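Local coordinates for protein binding component of ABC transporter (Wolinella succinogenes, PDB 3K4U) that binds lysine and is probably the solute-binding component of an ABC transporter for amino acid uptake, at residues Asp54-Gly59 against Asp66-Gly71; Pro87-Gly92 against Gly217-Leu222. All blocks are in the same frame, centred on the assembly; numbering follows the deposited sequence.

Contact 1: residues Asp54-Gly59 against Asp66-Gly71. With LYS (lysine), chain K.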
loop_
_atom_site.group_PDB
_atom_site.type_symbol
_atom_site.label_atom_id
_atom_site.label_comp_id
_atom_site.label_asym_id
_atom_site.label_seq_id
_atom_site.Cartn_x
_atom_site.Cartn_y
_atom_site.Cartn_z
ATOM N N ASP E 54 -26.622 32.511 14.804
ATOM C CA ASP E 54 -26.404 33.501 13.774
ATOM C C ASP E 54 -25.374 34.521 14.208
ATOM O O ASP E 54 -25.080 35.472 13.464
ATOM C CB ASP E 54 -27.725 34.171 13.397
ATOM C CG ASP E 54 -28.388 34.926 14.567
ATOM O OD1 ASP E 54 -29.000 35.983 14.279
ATOM O OD2 ASP E 54 -28.331 34.493 15.752
ATOM N N GLY E 55 -24.829 34.321 15.419
ATOM C CA GLY E 55 -23.880 35.253 16.042
ATOM C C GLY E 55 -22.520 34.610 16.276
ATOM O O GLY E 55 -21.585 35.248 16.703
ATOM N N LEU E 56 -22.384 33.337 15.976
ATOM C CA LEU E 56 -21.057 32.682 16.056
ATOM C C LEU E 56 -20.012 33.270 15.121
ATOM O O LEU E 56 -18.951 33.689 15.573
ATOM C CB LEU E 56 -21.167 31.195 15.804
ATOM C CG LEU E 56 -21.784 30.384 16.936
ATOM C CD1 LEU E 56 -21.947 28.956 16.445
ATOM C CD2 LEU E 56 -20.939 30.370 18.184
ATOM N N ILE E 57 -20.304 33.307 13.818
ATOM C CA ILE E 57 -19.313 33.807 12.888
ATOM C C ILE E 57 -18.969 35.267 13.197
ATOM O O ILE E 57 -17.786 35.592 13.334
ATOM C CB ILE E 57 -19.675 33.558 11.427
ATOM C CG1 ILE E 57 -19.216 32.165 11.018
ATOM C CG2 ILE E 57 -19.006 34.597 10.515
ATOM C CD1 ILE E 57 -19.815 31.664 9.711
ATOM N N PRO E 58 -19.985 36.134 13.352
ATOM C CA PRO E 58 -19.672 37.527 13.553
ATOM C C PRO E 58 -18.979 37.771 14.896
ATOM O O PRO E 58 -18.166 38.679 15.003
ATOM C CB PRO E 58 -21.047 38.195 13.534
ATOM C CG PRO E 58 -21.940 37.252 12.897
ATOM C CD PRO E 58 -21.438 35.923 13.310
ATOM N N GLY E 59 -19.303 36.973 15.903
ATOM C CA GLY E 59 -18.596 37.013 17.148
ATOM C C GLY E 59 -17.136 36.662 16.979
ATOM O O GLY E 59 -16.265 37.222 17.654
ATOM N N ASP E 66 -12.019 33.285 20.133
ATOM C CA ASP E 66 -10.829 32.901 19.380
ATOM C C ASP E 66 -11.078 31.833 18.308
ATOM O O ASP E 66 -10.428 31.833 17.251
ATOM C CB ASP E 66 -9.728 32.507 20.349
ATOM C CG ASP E 66 -9.413 33.630 21.340
ATOM O OD1 ASP E 66 -9.399 34.800 20.893
ATOM O OD2 ASP E 66 -9.203 33.370 22.557
ATOM N N ILE E 67 -12.057 30.970 18.570
ATOM C CA ILE E 67 -12.325 29.774 17.773
ATOM C C ILE E 67 -13.788 29.365 17.997
ATOM O O ILE E 67 -14.365 29.700 19.029
ATOM C CB ILE E 67 -11.354 28.644 18.219
ATOM C CG1 ILE E 67 -11.451 27.380 17.329
ATOM C CG2 ILE E 67 -11.564 28.332 19.670
ATOM C CD1 ILE E 67 -10.293 26.427 17.441
ATOM N N ILE E 68 -14.397 28.688 17.020
ATOM C CA ILE E 68 -15.777 28.186 17.118
ATOM C C ILE E 68 -15.722 26.669 17.135
ATOM O O ILE E 68 -15.334 26.050 16.158
ATOM C CB ILE E 68 -16.579 28.552 15.858
ATOM C CG1 ILE E 68 -16.898 30.050 15.787
ATOM C CG2 ILE E 68 -17.889 27.752 15.760
ATOM C CD1 ILE E 68 -17.761 30.383 14.564
ATOM N N ILE E 69 -16.111 26.041 18.223
ATOM C CA ILE E 69 -16.147 24.595 18.233
ATOM C C ILE E 69 -17.576 24.228 18.572
ATOM O O ILE E 69 -17.915 23.968 19.713
ATOM C CB ILE E 69 -15.129 24.005 19.209
ATOM C CG1 ILE E 69 -13.756 24.605 18.968
ATOM C CG2 ILE E 69 -14.988 22.504 19.033
ATOM C CD1 ILE E 69 -12.765 24.245 20.062
ATOM N N SER E 70 -18.409 24.223 17.541
ATOM C CA SER E 70 -19.847 24.123 17.658
ATOM C C SER E 70 -20.399 23.150 16.645
ATOM O O SER E 70 -21.536 23.263 16.242
ATOM C CB SER E 70 -20.470 25.493 17.430
ATOM O OG SER E 70 -21.622 25.637 18.246
ATOM N N GLY E 71 -19.578 22.211 16.199
ATOM C CA GLY E 71 -20.045 21.196 15.252
ATOM C C GLY E 71 -20.479 21.825 13.958
ATOM O O GLY E 71 -21.497 21.493 13.424
HETATM N N LYS K . -23.792 21.197 11.205
HETATM C CA LYS K . -24.837 22.132 11.566
HETATM C C LYS K . -24.541 23.440 10.867
HETATM O O LYS K . -23.373 23.759 10.657
HETATM C CB LYS K . -24.847 22.359 13.084
HETATM C CG LYS K . -26.152 22.876 13.644
HETATM C CD LYS K . -25.900 23.786 14.793
HETATM C CE LYS K . -27.161 24.056 15.621
HETATM N NZ LYS K . -26.857 24.684 16.934
HETATM O OXT LYS K . -25.441 24.196 10.508
#

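Contact 2: residues Pro87-Gly92 against Gly217-Leu222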
loop_
_atom_site.group_PDB
_atom_site.type_symbol
_atom_site.label_atom_id
_atom_site.label_comp_id
_atom_site.label_asym_id
_atom_site.label_seq_id
_atom_site.Cartn_x
_atom_site.Cartn_y
_atom_site.Cartn_z
ATOM N N PRO E 87 -11.197 18.976 8.834
ATOM C CA PRO E 87 -12.423 18.700 9.581
ATOM C C PRO E 87 -12.175 17.696 10.691
ATOM O O PRO E 87 -11.200 16.970 10.609
ATOM C CB PRO E 87 -13.347 18.141 8.510
ATOM C CG PRO E 87 -12.467 17.535 7.578
ATOM C CD PRO E 87 -11.223 18.355 7.507
ATOM N N TYR E 88 -13.016 17.623 11.720
ATOM C CA TYR E 88 -12.650 16.758 12.829
ATOM C C TYR E 88 -13.596 15.593 13.006
ATOM O O TYR E 88 -13.273 14.579 13.646
ATOM C CB TYR E 88 -12.459 17.556 14.120
ATOM C CG TYR E 88 -13.706 18.232 14.644
ATOM C CD1 TYR E 88 -14.487 17.641 15.646
ATOM C CD2 TYR E 88 -14.126 19.440 14.120
ATOM C CE1 TYR E 88 -15.623 18.259 16.119
ATOM C CE2 TYR E 88 -15.267 20.043 14.567
ATOM C CZ TYR E 88 -16.011 19.467 15.588
ATOM O OH TYR E 88 -17.157 20.127 16.052
ATOM N N ILE E 89 -14.761 15.711 12.397
ATOM C CA ILE E 89 -15.712 14.591 12.320
ATOM C C ILE E 89 -16.542 14.851 11.055
ATOM O O ILE E 89 -16.666 15.997 10.623
ATOM C CB ILE E 89 -16.582 14.495 13.582
ATOM C CG1 ILE E 89 -17.616 13.390 13.459
ATOM C CG2 ILE E 89 -17.288 15.843 13.858
ATOM C CD1 ILE E 89 -18.025 12.850 14.757
ATOM N N VAL E 90 -17.033 13.784 10.418
ATOM C CA VAL E 90 -17.784 13.932 9.176
ATOM C C VAL E 90 -19.165 13.393 9.434
ATOM O O VAL E 90 -19.308 12.323 10.008
ATOM C CB VAL E 90 -17.110 13.211 7.994
ATOM C CG1 VAL E 90 -17.970 13.285 6.783
ATOM C CG2 VAL E 90 -15.819 13.875 7.692
ATOM N N VAL E 91 -20.176 14.139 9.000
ATOM C CA VAL E 91 -21.555 13.890 9.415
ATOM C C VAL E 91 -22.476 14.008 8.215
ATOM O O VAL E 91 -22.072 14.556 7.188
ATOM C CB VAL E 91 -21.930 14.939 10.473
ATOM C CG1 VAL E 91 -23.411 15.439 10.317
ATOM C CG2 VAL E 91 -21.580 14.416 11.872
ATOM N N GLY E 92 -23.698 13.500 8.329
ATOM C CA GLY E 92 -24.712 13.742 7.294
ATOM C C GLY E 92 -26.081 14.009 7.887
ATOM O O GLY E 92 -26.331 13.738 9.066
ATOM N N GLY E 217 -5.397 8.319 20.844
ATOM C CA GLY E 217 -6.451 7.609 21.546
ATOM C C GLY E 217 -7.433 8.571 22.220
ATOM O O GLY E 217 -8.585 8.212 22.435
ATOM N N SER E 218 -6.983 9.793 22.533
ATOM C CA SER E 218 -7.845 10.866 23.035
ATOM C C SER E 218 -9.106 10.984 22.211
ATOM O O SER E 218 -10.224 10.757 22.704
ATOM C CB SER E 218 -7.120 12.211 22.986
ATOM O OG SER E 218 -6.070 12.265 23.931
ATOM N N TYR E 219 -8.943 11.342 20.939
ATOM C CA TYR E 219 -10.107 11.506 20.081
ATOM C C TYR E 219 -11.082 10.318 20.257
ATOM O O TYR E 219 -12.266 10.517 20.555
ATOM C CB TYR E 219 -9.695 11.660 18.620
ATOM C CG TYR E 219 -10.855 11.948 17.721
ATOM C CD1 TYR E 219 -11.174 13.253 17.372
ATOM C CD2 TYR E 219 -11.642 10.912 17.214
ATOM C CE1 TYR E 219 -12.237 13.513 16.539
ATOM C CE2 TYR E 219 -12.719 11.178 16.396
ATOM C CZ TYR E 219 -12.992 12.477 16.082
ATOM O OH TYR E 219 -14.037 12.745 15.297
ATOM N N ASP E 220 -10.580 9.093 20.100
ATOM C CA ASP E 220 -11.453 7.917 20.090
ATOM C C ASP E 220 -12.228 7.810 21.374
ATOM O O ASP E 220 -13.426 7.522 21.365
ATOM C CB ASP E 220 -10.651 6.654 19.809
ATOM C CG ASP E 220 -9.924 6.740 18.487
ATOM O OD1 ASP E 220 -8.676 6.773 18.502
ATOM O OD2 ASP E 220 -10.594 6.850 17.438
ATOM N N GLU E 221 -11.527 8.069 22.472
ATOM C CA GLU E 221 -12.105 8.130 23.802
ATOM C C GLU E 221 -13.264 9.149 23.831
ATOM O O GLU E 221 -14.419 8.781 24.000
ATOM C CB GLU E 221 -11.002 8.540 24.761
ATOM C CG GLU E 221 -11.263 8.234 26.205
ATOM C CD GLU E 221 -9.990 8.361 27.026
ATOM O OE1 GLU E 221 -10.076 8.812 28.202
ATOM O OE2 GLU E 221 -8.909 8.021 26.473
ATOM N N LEU E 222 -12.982 10.428 23.624
ATOM C CA LEU E 222 -14.063 11.373 23.656
ATOM C C LEU E 222 -15.183 10.875 22.752
ATOM O O LEU E 222 -16.368 10.982 23.128
ATOM C CB LEU E 222 -13.602 12.787 23.274
ATOM C CG LEU E 222 -12.466 13.282 24.172
ATOM C CD1 LEU E 222 -12.098 14.690 23.835
ATOM C CD2 LEU E 222 -12.796 13.168 25.640
#

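Contact 1: residues Asp54-Gly59 against Asp66-Gly71
Leu56 and Ile68 carry this contact, in a beta-alpha-beta crossover of the three-stranded parallel sheet. Helix 56-61 follows strand 45-50 and leads to strand 67-68, with strand 6-11 lying between the two strands. The first turn of the helix packs on one face of the last strand. The tight part centres on one methyl group. Ile68 has CG1 anti to its carbonyl carbon (chi1 -71°), and this branch carries CD1 to the helix. There CD1 sits 3.7 Å from Leu56 CB and equally near the backbone carbonyl of the same leucine. Ile57 joins from the flank. Its CB is directed away from the strand, but its CG1 still comes to 4.2 Å from Ile68 CD1. The leucine reaches further along the chain, and its CD1 lies 3.8 Å from Ser70 OG. That hydroxyl is not left among apolar atoms without a partner, because it is hydrogen-bonded to Glu12 N. The solvent side is open at Pro58 and Asp54. Pro58 has its CB directed away from the strand and is exposed, and Asp54 is exposed too. No hydrogen bond joins the two segments, and the buried area is modest at 168 Å². Past the packed residues the chain enters the lysine pocket, where Gly71 O accepts a hydrogen bond of 3.2 Å from N of the bound lysine.

Contact 2: residues Pro87-Gly92 against Gly217-Leu222
Tyr219 reaches out from the start of helix 218-228 and meets the backbone of Tyr88 with its hydroxyl. Tyr219 OH donates a weak hydrogen bond to Tyr88 O, with 2.6 Å between the two oxygens. The same hydroxyl lies against Ile89, 3.5 Å from its CB and 4.0 Å from its CD1. The two side chains cross at about a right angle, and Ile89 meets the tyrosine at its hydroxyl. Tyr219 reaches this far because its ring extends from the helix with CG opposite the backbone N (chi1 -175°). In the next layer Lys214 gives Tyr88 O a second hydrogen bond through NZ and makes a cation-pi contact with the Tyr219 ring. A phenylalanine in place of Tyr219 would probably leave Tyr88 O with Lys214 as its main partner and weaken the tie between helix and strand. Further out, backbone hydrogen bonds to Leu191 hold Tyr88 and Ile89 in place, while the Tyr88 ring meets Trp193, with the planes at about 30°, and packs on helix 30-41. On the helix side, Gly217 separates helix 200-216 from helix 218-228. Its positive phi (101°) turns the chain there, and its O accepts a 2.9 Å bond from Glu221 N. Strands 89-98 and 189-195 pair antiparallel, and the first runs from this lobe toward the second, a pair of connecting strands characteristic of the hinge in two-lobed periplasmic binding proteins.

In the fold
Contact 1 closes before contact 2 opens along the chain, and their centres are about 19 Å apart. Contact 1 joins a helix to the parallel sheet within the first lobe. Contact 2 ties a helix near the C-terminus to the start of strand 89-98 in the mixed sheet, closing over a much longer run of chain. The two meet in simple packing, Gly71 against the hydroxyl of Tyr88. Helix 30-41 and strand 189-195 also touch both. Gly71 lies in the lysine pocket, and the Tyr88 side chain is about 8 Å from the ligand. The two contacts therefore lie next to each other beside the lysine pocket, in the lobe that strand 89-98 leaves.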